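Hydrazine synthase alpha subunit (Candidatus Kuenenia stuttgartiensis, PDB 5C2V) catalyses, within the hydrazine synthase complex, the second half-reaction, in which hydroxylamine condenses with ammonia to give hydrazine, and carries two heme c groups. Local coordinates at residues G444-Q449 with P701-K706; K450-S455 with I531-G536; Y528-I531 with M537-Q540. All blocks are in the same frame, centred on the assembly; numbering follows the deposited sequence.

Overall arrangement
The three contacts lie on the same side of the chain's centre. Two consecutive pieces of one loop between strands 428-433 and 461-467 serve contacts 1 and 2: 444-449 meets 701-706, far later, in the cytochrome c region, and 450-455 meets the turn after strand 527-532. Contact 3 is the hairpin of strands 527-532 and 538-541 that this turn closes; probable hydrogen bonds tie the loop to it, Gln-540 NE2 with His-448 O and Ala-451 N with Val-539 O. Contacts 2 and 3 share Ile-531, their centres about 8 Å apart; contact 1's centre is about 16 and 14 Å away. Contacts 1 and 3 reach the middle-domain heme, so the loop connects heme pocket, hairpin and C-terminal region.

Contact 1 of 3, residues G444-Q449 with P701-K706; sequences GPYPHQ and PNIGGK. With HEC (heme c), chain B.
With CG1 placed opposite its carbonyl carbon (chi1 -61°) and CD1 carried straight on from it (chi2 177°), the long branch of Ile-703 runs between the ring of Pro-445 and the phenol ring of Tyr-446. Tyr-446 has the same setting at its first torsion (chi1 -67°), which swings its ring to the isoleucine. Ile-703 CG1 sits off-centre on one face of that ring, 3.9 Å from the centroid, a CH-pi contact; the two side chains meet at about a right angle, and the closest ring atom is Tyr-446 CE1, 3.6 Å from Ile-703 CG1. The terminal methyl touches both rings: Ile-703 CD1 lies 3.7 Å from Pro-445 CB and close to Tyr-446 CZ, while Ile-703 CG2 comes to 3.6 Å from Pro-445 O. Nearby, Pro-447 borders Asn-702 only loosely. The bond that secures the phenol is made beyond the two segments, from Tyr-446 OH to Asp-700 just before the second one. The loop's own shape comes from a type I beta turn, Tyr-446 to Gln-449, closed by Gln-449 N to Tyr-446 O at 2.9 Å. On the turn, His-448 CB packs against heme c, with propionate atom O1D as its nearest neighbour, and Gln-449 CG is stacked on the middle of the imidazole, 3.8 Å from its plane. One side of the loop thus belongs to the heme pocket and the other to an apolar proline-isoleucine-tyrosine cluster: a loop built on a type I beta turn that joins the edge of the heme pocket to the cytochrome c region.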
loop_
_atom_site.group_PDB
_atom_site.type_symbol
_atom_site.label_atom_id
_atom_site.label_comp_id
_atom_site.label_asym_id
_atom_site.label_seq_id
_atom_site.Cartn_x
_atom_site.Cartn_y
_atom_site.Cartn_z
ATOM N N GLY D 444 3.321 -12.463 -8.992
ATOM C CA GLY D 444 3.028 -11.051 -9.149
ATOM C C GLY D 444 4.066 -10.281 -9.943
ATOM O O GLY D 444 5.133 -10.809 -10.256
ATOM N N PRO D 445 3.749 -9.022 -10.277
ATOM C CA PRO D 445 4.614 -8.123 -11.051
ATOM C C PRO D 445 5.845 -7.635 -10.284
ATOM O O PRO D 445 6.865 -7.333 -10.902
ATOM C CB PRO D 445 3.683 -6.952 -11.378
ATOM C CG PRO D 445 2.712 -6.933 -10.252
ATOM C CD PRO D 445 2.480 -8.374 -9.900
ATOM N N TYR D 446 5.749 -7.555 -8.961
ATOM C CA TYR D 446 6.848 -7.045 -8.147
ATOM C C TYR D 446 7.994 -8.056 -8.060
ATOM O O TYR D 446 7.756 -9.262 -7.981
ATOM C CB TYR D 446 6.343 -6.667 -6.752
ATOM C CG TYR D 446 5.406 -5.478 -6.764
ATOM C CD1 TYR D 446 5.900 -4.180 -6.740
ATOM C CD2 TYR D 446 4.029 -5.653 -6.811
ATOM C CE1 TYR D 446 5.049 -3.089 -6.755
ATOM C CE2 TYR D 446 3.170 -4.569 -6.827
ATOM C CZ TYR D 446 3.686 -3.290 -6.800
ATOM O OH TYR D 446 2.835 -2.209 -6.815
ATOM N N PRO D 447 9.244 -7.562 -8.077
ATOM C CA PRO D 447 10.444 -8.402 -8.195
ATOM C C PRO D 447 10.665 -9.366 -7.030
ATOM O O PRO D 447 11.356 -10.369 -7.204
ATOM C CB PRO D 447 11.582 -7.376 -8.261
ATOM C CG PRO D 447 11.039 -6.166 -7.590
ATOM C CD PRO D 447 9.589 -6.134 -7.961
ATOM N N HIS D 448 10.091 -9.075 -5.867
ATOM C CA HIS D 448 10.263 -9.945 -4.708
ATOM C C HIS D 448 9.230 -11.068 -4.723
ATOM O O HIS D 448 9.165 -11.880 -3.800
ATOM C CB HIS D 448 10.168 -9.145 -3.407
ATOM C CG HIS D 448 8.778 -8.728 -3.048
ATOM N ND1 HIS D 448 8.146 -7.653 -3.636
ATOM C CD2 HIS D 448 7.896 -9.237 -2.153
ATOM C CE1 HIS D 448 6.936 -7.521 -3.123
ATOM N NE2 HIS D 448 6.761 -8.469 -2.221
ATOM N N GLN D 449 8.426 -11.104 -5.780
ATOM C CA GLN D 449 7.419 -12.143 -5.948
ATOM C C GLN D 449 7.788 -13.059 -7.110
ATOM O O GLN D 449 8.820 -12.869 -7.755
ATOM C CB GLN D 449 6.042 -11.523 -6.183
ATOM C CG GLN D 449 5.552 -10.645 -5.044
ATOM C CD GLN D 449 4.317 -9.847 -5.413
ATOM O OE1 GLN D 449 4.123 -9.481 -6.573
ATOM N NE2 GLN D 449 3.472 -9.573 -4.425
ATOM N N PRO D 701 6.438 2.477 -11.402
ATOM C CA PRO D 701 7.851 2.487 -11.800
ATOM C C PRO D 701 8.711 1.584 -10.917
ATOM O O PRO D 701 9.812 1.206 -11.316
ATOM C CB PRO D 701 8.253 3.958 -11.640
ATOM C CG PRO D 701 7.258 4.527 -10.686
ATOM C CD PRO D 701 5.977 3.810 -10.980
ATOM N N ASN D 702 8.210 1.246 -9.731
ATOM C CA ASN D 702 8.887 0.289 -8.864
ATOM C C ASN D 702 8.873 -1.101 -9.490
ATOM O O ASN D 702 9.747 -1.925 -9.222
ATOM C CB ASN D 702 8.236 0.258 -7.481
ATOM C CG ASN D 702 8.384 1.572 -6.740
ATOM O OD1 ASN D 702 9.422 2.230 -6.819
ATOM N ND2 ASN D 702 7.343 1.964 -6.014
ATOM N N ILE D 703 7.869 -1.350 -10.326
ATOM C CA ILE D 703 7.804 -2.574 -11.111
ATOM C C ILE D 703 8.692 -2.445 -12.343
ATOM O O ILE D 703 9.676 -3.169 -12.488
ATOM C CB ILE D 703 6.363 -2.899 -11.549
ATOM C CG1 ILE D 703 5.467 -3.114 -10.328
ATOM C CG2 ILE D 703 6.344 -4.127 -12.447
ATOM C CD1 ILE D 703 4.018 -3.370 -10.675
ATOM N N GLY D 704 8.341 -1.516 -13.228
ATOM C CA GLY D 704 9.130 -1.276 -14.422
ATOM C C GLY D 704 8.667 -0.094 -15.251
ATOM O O GLY D 704 7.765 0.645 -14.858
ATOM N N GLY D 705 9.312 0.091 -16.397
ATOM C CA GLY D 705 8.944 1.133 -17.339
ATOM C C GLY D 705 8.290 0.558 -18.577
ATOM O O GLY D 705 7.686 -0.514 -18.528
ATOM N N LYS D 706 8.398 1.280 -19.688
ATOM C CA LYS D 706 7.905 0.775 -20.961
ATOM C C LYS D 706 8.647 -0.494 -21.372
ATOM O O LYS D 706 8.038 -1.551 -21.535
ATOM C CB LYS D 706 8.050 1.837 -22.056
ATOM C CG LYS D 706 7.153 3.057 -21.893
ATOM C CD LYS D 706 7.331 4.023 -23.059
ATOM C CE LYS D 706 6.357 5.189 -22.974
ATOM N NZ LYS D 706 6.476 6.101 -24.147
HETATM FE FE HEC B . 15.502 -14.825 1.862
HETATM C CHA HEC B . 14.041 -11.798 2.656
HETATM C CHB HEC B . 17.470 -14.589 4.659
HETATM C CHC HEC B . 17.253 -17.635 0.882
HETATM C CHD HEC B . 13.700 -14.961 -1.052
HETATM N NA HEC B . 15.711 -13.455 3.374
HETATM C C1A HEC B . 15.016 -12.269 3.505
HETATM C C2A HEC B . 15.487 -11.600 4.699
HETATM C C3A HEC B . 16.433 -12.363 5.253
HETATM C C4A HEC B . 16.595 -13.548 4.432
HETATM C CMA HEC B . 17.220 -12.048 6.544
HETATM C CAA HEC B . 14.978 -10.239 5.220
HETATM C CBA HEC B . 13.955 -10.454 6.331
HETATM C CGA HEC B . 12.693 -11.075 5.787
HETATM O O1A HEC B . 12.215 -12.079 6.375
HETATM O O2A HEC B . 12.164 -10.573 4.764
HETATM N NB HEC B . 17.175 -15.847 2.564
HETATM C C1B HEC B . 17.618 -15.707 3.868
HETATM C C2B HEC B . 18.256 -16.949 4.255
HETATM C C3B HEC B . 18.206 -17.788 3.219
HETATM C C4B HEC B . 17.521 -17.116 2.131
HETATM C CMB HEC B . 18.899 -17.246 5.627
HETATM C CAB HEC B . 18.772 -19.227 3.209
HETATM C CBB HEC B . 19.952 -19.319 2.216
HETATM N NC HEC B . 15.445 -16.103 0.241
HETATM C C1C HEC B . 16.328 -17.137 -0.010
HETATM C C2C HEC B . 16.034 -17.668 -1.326
HETATM C C3C HEC B . 15.134 -16.864 -1.896
HETATM C C4C HEC B . 14.693 -15.905 -0.899
HETATM C CMC HEC B . 16.867 -18.740 -2.062
HETATM C CAC HEC B . 14.571 -17.020 -3.326
HETATM C CBC HEC B . 15.006 -15.812 -4.185
HETATM N ND HEC B . 14.099 -13.569 0.941
HETATM C C1D HEC B . 13.468 -13.860 -0.264
HETATM C C2D HEC B . 12.519 -12.814 -0.569
HETATM C C3D HEC B . 12.624 -11.826 0.598
HETATM C C4D HEC B . 13.629 -12.375 1.477
HETATM C CMD HEC B . 11.596 -12.728 -1.804
HETATM C CAD HEC B . 11.840 -10.513 0.799
HETATM C CBD HEC B . 12.248 -9.529 -0.290
HETATM C CGD HEC B . 11.471 -8.252 -0.134
HETATM O O1D HEC B . 11.537 -7.407 -1.061
HETATM O O2D HEC B . 10.782 -8.084 0.907
#

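Contact 2 of 3, residues K450-S455 with I531-G536; sequences KAKNVS and ILDDKG
Lys-452 and Asp-533 bring their side chains together at about a right angle, the lysine reaching across and ending beside one carboxylate oxygen. The lysine chain leaves the backbone with CG between N and the carbonyl carbon (chi1 59°) and is fully extended from there, which carries the ammonium across from the 450-455 loop to the turn that follows strand 527-532. Lys-452 NZ forms a salt bridge with Asp-533 OD2 at 3.1 Å, a hydrogen bond included. It meets that oxygen on the anti side and only 15° out of the carboxylate plane, so the ammonium approaches from the flank turned away from the second oxygen. A water closes a small triangle: it accepts from Lys-452 NZ at 3.1 Å and donates to Asp-533 OD2 at 2.7 Å, giving the pair both a direct and a bridged link. The other carboxylate oxygen, OD1, faces back into its own turn. It takes a hydrogen bond from the backbone N of Met-537, just after the segment, and a weak one from Lys-535 N at 3.3 Å from Asp-533 OD1. The type I beta turn from Asp-533 to Gly-536 is itself closed by Gly-536 N to Asp-533 O at 3.0 Å. Further off, Asp-534 OD1 stands 4.9 Å from Lys-452 NZ without touching it, and may add to the negative field round the ammonium. Lys-452 also packs on Val-539, and Asp-533 touches Ile-714. The chemistry is therefore divided between the two carboxylate oxygens: OD1 braces the hairpin turn from within, while OD2 and its water receive a cation from the neighbouring loop, which would probably favour the ionised form of the aspartate.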
loop_
_atom_site.group_PDB
_atom_site.type_symbol
_atom_site.label_atom_id
_atom_site.label_comp_id
_atom_site.label_asym_id
_atom_site.label_seq_id
_atom_site.Cartn_x
_atom_site.Cartn_y
_atom_site.Cartn_z
ATOM N N LYS D 450 6.944 -14.051 -7.371
ATOM C CA LYS D 450 7.181 -14.980 -8.468
ATOM C C LYS D 450 6.642 -14.424 -9.782
ATOM O O LYS D 450 5.548 -13.866 -9.828
ATOM C CB LYS D 450 6.544 -16.339 -8.173
ATOM C CG LYS D 450 7.137 -17.061 -6.974
ATOM C CD LYS D 450 6.546 -18.454 -6.825
ATOM C CE LYS D 450 7.158 -19.191 -5.647
ATOM N NZ LYS D 450 6.629 -20.578 -5.529
ATOM N N ALA D 451 7.419 -14.577 -10.847
ATOM C CA ALA D 451 6.996 -14.131 -12.167
ATOM C C ALA D 451 6.129 -15.191 -12.833
ATOM O O ALA D 451 5.503 -14.940 -13.865
ATOM C CB ALA D 451 8.198 -13.809 -13.028
ATOM N N LYS D 452 6.093 -16.368 -12.214
ATOM C CA LYS D 452 5.352 -17.516 -12.725
ATOM C C LYS D 452 5.456 -18.671 -11.739
ATOM O O LYS D 452 6.310 -18.662 -10.852
ATOM C CB LYS D 452 5.883 -17.951 -14.094
ATOM C CG LYS D 452 7.357 -18.325 -14.094
ATOM C CD LYS D 452 7.826 -18.730 -15.482
ATOM C CE LYS D 452 9.311 -19.058 -15.489
ATOM N NZ LYS D 452 9.787 -19.468 -16.840
ATOM N N ASN D 453 4.584 -19.661 -11.892
ATOM C CA ASN D 453 4.641 -20.852 -11.057
ATOM C C ASN D 453 5.876 -21.684 -11.373
ATOM O O ASN D 453 6.194 -21.919 -12.538
ATOM C CB ASN D 453 3.381 -21.700 -11.237
ATOM C CG ASN D 453 2.133 -21.007 -10.727
ATOM O OD1 ASN D 453 2.175 -20.277 -9.736
ATOM N ND2 ASN D 453 1.012 -21.234 -11.401
ATOM N N VAL D 454 6.573 -22.121 -10.332
ATOM C CA VAL D 454 7.751 -22.959 -10.509
ATOM C C VAL D 454 7.692 -24.190 -9.614
ATOM O O VAL D 454 7.417 -24.093 -8.418
ATOM C CB VAL D 454 9.054 -22.182 -10.222
ATOM C CG1 VAL D 454 9.446 -21.340 -11.425
ATOM C CG2 VAL D 454 8.903 -21.320 -8.978
ATOM N N SER D 455 7.946 -25.350 -10.208
ATOM C CA SER D 455 8.013 -26.595 -9.460
ATOM C C SER D 455 9.444 -27.111 -9.477
ATOM O O SER D 455 10.334 -26.466 -10.032
ATOM C CB SER D 455 7.059 -27.638 -10.044
ATOM O OG SER D 455 5.709 -27.233 -9.899
ATOM N N ILE D 531 16.661 -16.891 -7.967
ATOM C CA ILE D 531 16.367 -18.192 -8.561
ATOM C C ILE D 531 16.102 -18.026 -10.060
ATOM O O ILE D 531 15.441 -17.077 -10.481
ATOM C CB ILE D 531 15.169 -18.881 -7.874
ATOM C CG1 ILE D 531 13.914 -18.007 -7.948
ATOM C CG2 ILE D 531 15.502 -19.195 -6.423
ATOM C CD1 ILE D 531 12.697 -18.636 -7.301
ATOM N N LEU D 532 16.631 -18.944 -10.864
ATOM C CA LEU D 532 16.604 -18.785 -12.317
ATOM C C LEU D 532 15.879 -19.925 -13.030
ATOM O O LEU D 532 15.927 -21.073 -12.592
ATOM C CB LEU D 532 18.031 -18.673 -12.859
ATOM C CG LEU D 532 18.986 -17.730 -12.124
ATOM C CD1 LEU D 532 20.356 -17.731 -12.788
ATOM C CD2 LEU D 532 18.421 -16.319 -12.057
ATOM N N ASP D 533 15.215 -19.599 -14.137
ATOM C CA ASP D 533 14.546 -20.608 -14.954
ATOM C C ASP D 533 15.502 -21.182 -15.995
ATOM O O ASP D 533 16.700 -20.903 -15.964
ATOM C CB ASP D 533 13.296 -20.029 -15.632
ATOM C CG ASP D 533 13.591 -18.790 -16.466
ATOM O OD1 ASP D 533 14.776 -18.487 -16.719
ATOM O OD2 ASP D 533 12.622 -18.118 -16.879
ATOM N N ASP D 534 14.971 -21.976 -16.921
ATOM C CA ASP D 534 15.813 -22.671 -17.890
ATOM C C ASP D 534 16.357 -21.748 -18.981
ATOM O O ASP D 534 17.186 -22.163 -19.790
ATOM C CB ASP D 534 15.047 -23.841 -18.521
ATOM C CG ASP D 534 13.808 -23.396 -19.273
ATOM O OD1 ASP D 534 13.203 -22.377 -18.881
ATOM O OD2 ASP D 534 13.434 -24.075 -20.253
ATOM N N LYS D 535 15.884 -20.506 -19.017
ATOM C CA LYS D 535 16.455 -19.516 -19.926
ATOM C C LYS D 535 17.474 -18.612 -19.231
ATOM O O LYS D 535 18.108 -17.774 -19.873
ATOM C CB LYS D 535 15.351 -18.670 -20.563
ATOM C CG LYS D 535 14.504 -19.436 -21.566
ATOM C CD LYS D 535 13.572 -18.518 -22.339
ATOM C CE LYS D 535 12.821 -19.290 -23.412
ATOM N NZ LYS D 535 13.752 -19.960 -24.365
ATOM N N GLY D 536 17.635 -18.789 -17.922
ATOM C CA GLY D 536 18.624 -18.034 -17.171
ATOM C C GLY D 536 18.136 -16.700 -16.635
ATOM O O GLY D 536 18.935 -15.801 -16.378
HETATM O O HOH W 1 11.308 -18.133 -19.200
#

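Contact 3 of 3, residues Y528-I531 with M537-Q540; sequences YMQI and MSVQ. With HEC (heme c), chain B.
Ile-531 and Gln-540 lie side by side with their side chains pointing the same way, Ile-531 CD1 packing 3.7 Å from Gln-540 CB. One residue before Gln-540, Val-539 N donates to Ile-531 O at 3.0 Å; the bond is fairly straight, 157° at the hydrogen, and arrives almost in line with the carbonyl bond. The same oxygen is approached by Ser-538 CA in a CA-H...O contact, whereas the bond from Ile-531 N to Gln-540 O is weak. A second patch lies one residue back, where Ser-538 OG comes 3.5 Å from Gln-530 CB; OG is carried opposite its own backbone N (chi1 175°) and rests along the glutamine chain.

Both strands border heme c. Met-529 SD is 3.5 Å from the meso carbon CHC of the heme, Ile-531 CG2 is 3.9 Å from heme CAC, and Gln-540 NE2 is 3.5 Å from heme CMD, so the residues form part of the wall of the pocket. The side chain of Cys-559, one of the cysteines that bind this heme covalently, is about 4 Å from that of Gln-540.

Outer partners fix the polar ends. The amide of Gln-540 donates through NE2 to the carbonyl O of His-448, and Ser-538 OG is hydrogen-bonded to Thr-541 OG1. Gln-530 is gripped at both ends of its amide, OE1 by Arg-463 and NE2 by Asp-762 O, while Asp-762 OD2 also takes the backbone N of Ser-538. The hairpin thus occupies one side of an antiparallel four-strand sheet, with 538-541 outermost and kinked at Val-539, 527-532 paired next to 461-467, 503-510 beyond, and the last residue of helix 751-762, Asp-762, hydrogen-bonded to both strands.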
loop_
_atom_site.group_PDB
_atom_site.type_symbol
_atom_site.label_atom_id
_atom_site.label_comp_id
_atom_site.label_asym_id
_atom_site.label_seq_id
_atom_site.Cartn_x
_atom_site.Cartn_y
_atom_site.Cartn_z
ATOM N N TYR D 528 23.052 -11.010 -2.237
ATOM C CA TYR D 528 21.738 -11.648 -2.279
ATOM C C TYR D 528 21.641 -12.597 -3.473
ATOM O O TYR D 528 22.589 -12.728 -4.250
ATOM C CB TYR D 528 20.620 -10.601 -2.322
ATOM C CG TYR D 528 20.618 -9.718 -3.548
ATOM C CD1 TYR D 528 19.839 -10.032 -4.653
ATOM C CD2 TYR D 528 21.382 -8.558 -3.593
ATOM C CE1 TYR D 528 19.827 -9.225 -5.774
ATOM C CE2 TYR D 528 21.377 -7.744 -4.710
ATOM C CZ TYR D 528 20.598 -8.082 -5.797
ATOM O OH TYR D 528 20.589 -7.275 -6.911
ATOM N N MET D 529 20.494 -13.255 -3.621
ATOM C CA MET D 529 20.357 -14.336 -4.593
ATOM C C MET D 529 19.121 -14.207 -5.482
ATOM O O MET D 529 18.155 -13.529 -5.131
ATOM C CB MET D 529 20.320 -15.681 -3.867
ATOM C CG MET D 529 19.209 -15.785 -2.832
ATOM S SD MET D 529 19.774 -16.496 -1.278
ATOM C CE MET D 529 20.941 -15.244 -0.751
ATOM N N GLN D 530 19.167 -14.868 -6.636
ATOM C CA GLN D 530 18.036 -14.920 -7.559
ATOM C C GLN D 530 17.853 -16.324 -8.124
ATOM O O GLN D 530 18.779 -16.883 -8.707
ATOM C CB GLN D 530 18.228 -13.931 -8.711
ATOM C CG GLN D 530 18.130 -12.469 -8.326
ATOM C CD GLN D 530 18.337 -11.551 -9.515
ATOM O OE1 GLN D 530 19.065 -11.884 -10.450
ATOM N NE2 GLN D 530 17.690 -10.391 -9.488
ATOM N N ILE D 531 16.661 -16.891 -7.967
ATOM C CA ILE D 531 16.367 -18.192 -8.561
ATOM C C ILE D 531 16.102 -18.026 -10.060
ATOM O O ILE D 531 15.441 -17.077 -10.481
ATOM C CB ILE D 531 15.169 -18.881 -7.874
ATOM C CG1 ILE D 531 13.914 -18.007 -7.948
ATOM C CG2 ILE D 531 15.502 -19.195 -6.423
ATOM C CD1 ILE D 531 12.697 -18.636 -7.301
ATOM N N MET D 537 16.825 -16.569 -16.464
ATOM C CA MET D 537 16.240 -15.316 -15.996
ATOM C C MET D 537 15.676 -15.452 -14.584
ATOM O O MET D 537 15.234 -16.529 -14.186
ATOM C CB MET D 537 15.146 -14.851 -16.959
ATOM C CG MET D 537 15.629 -14.654 -18.387
ATOM S SD MET D 537 14.326 -14.121 -19.513
ATOM C CE MET D 537 13.199 -15.507 -19.401
ATOM N N SER D 538 15.689 -14.357 -13.831
ATOM C CA SER D 538 15.245 -14.391 -12.442
ATOM C C SER D 538 13.724 -14.444 -12.327
ATOM O O SER D 538 13.021 -13.542 -12.784
ATOM C CB SER D 538 15.779 -13.174 -11.684
ATOM O OG SER D 538 15.263 -13.125 -10.366
ATOM N N VAL D 539 13.227 -15.509 -11.705
ATOM C CA VAL D 539 11.805 -15.649 -11.421
ATOM C C VAL D 539 11.443 -14.876 -10.157
ATOM O O VAL D 539 10.401 -14.223 -10.086
ATOM C CB VAL D 539 11.408 -17.132 -11.256
ATOM C CG1 VAL D 539 9.923 -17.257 -10.950
ATOM C CG2 VAL D 539 11.762 -17.914 -12.512
ATOM N N GLN D 540 12.317 -14.959 -9.160
ATOM C CA GLN D 540 12.110 -14.270 -7.894
ATOM C C GLN D 540 13.441 -13.765 -7.346
ATOM O O GLN D 540 14.453 -14.465 -7.401
ATOM C CB GLN D 540 11.430 -15.200 -6.886
ATOM C CG GLN D 540 10.956 -14.526 -5.608
ATOM C CD GLN D 540 10.124 -15.455 -4.743
ATOM O OE1 GLN D 540 9.898 -16.612 -5.094
ATOM N NE2 GLN D 540 9.659 -14.949 -3.604
HETATM FE FE HEC B . 15.502 -14.825 1.862
HETATM C CHA HEC B . 14.041 -11.798 2.656
HETATM C CHB HEC B . 17.470 -14.589 4.659
HETATM C CHC HEC B . 17.253 -17.635 0.882
HETATM C CHD HEC B . 13.700 -14.961 -1.052
HETATM N NA HEC B . 15.711 -13.455 3.374
HETATM C C1A HEC B . 15.016 -12.269 3.505
HETATM C C2A HEC B . 15.487 -11.600 4.699
HETATM C C3A HEC B . 16.433 -12.363 5.253
HETATM C C4A HEC B . 16.595 -13.548 4.432
HETATM C CMA HEC B . 17.220 -12.048 6.544
HETATM C CAA HEC B . 14.978 -10.239 5.220
HETATM C CBA HEC B . 13.955 -10.454 6.331
HETATM C CGA HEC B . 12.693 -11.075 5.787
HETATM O O1A HEC B . 12.215 -12.079 6.375
HETATM O O2A HEC B . 12.164 -10.573 4.764
HETATM N NB HEC B . 17.175 -15.847 2.564
HETATM C C1B HEC B . 17.618 -15.707 3.868
HETATM C C2B HEC B . 18.256 -16.949 4.255
HETATM C C3B HEC B . 18.206 -17.788 3.219
HETATM C C4B HEC B . 17.521 -17.116 2.131
HETATM C CMB HEC B . 18.899 -17.246 5.627
HETATM C CAB HEC B . 18.772 -19.227 3.209
HETATM C CBB HEC B . 19.952 -19.319 2.216
HETATM N NC HEC B . 15.445 -16.103 0.241
HETATM C C1C HEC B . 16.328 -17.137 -0.010
HETATM C C2C HEC B . 16.034 -17.668 -1.326
HETATM C C3C HEC B . 15.134 -16.864 -1.896
HETATM C C4C HEC B . 14.693 -15.905 -0.899
HETATM C CMC HEC B . 16.867 -18.740 -2.062
HETATM C CAC HEC B . 14.571 -17.020 -3.326
HETATM C CBC HEC B . 15.006 -15.812 -4.185
HETATM N ND HEC B . 14.099 -13.569 0.941
HETATM C C1D HEC B . 13.468 -13.860 -0.264
HETATM C C2D HEC B . 12.519 -12.814 -0.569
HETATM C C3D HEC B . 12.624 -11.826 0.598
HETATM C C4D HEC B . 13.629 -12.375 1.477
HETATM C CMD HEC B . 11.596 -12.728 -1.804
HETATM C CAD HEC B . 11.840 -10.513 0.799
HETATM C CBD HEC B . 12.248 -9.529 -0.290
HETATM C CGD HEC B . 11.471 -8.252 -0.134
HETATM O O1D HEC B . 11.537 -7.407 -1.061
HETATM O O2D HEC B . 10.782 -8.084 0.907
#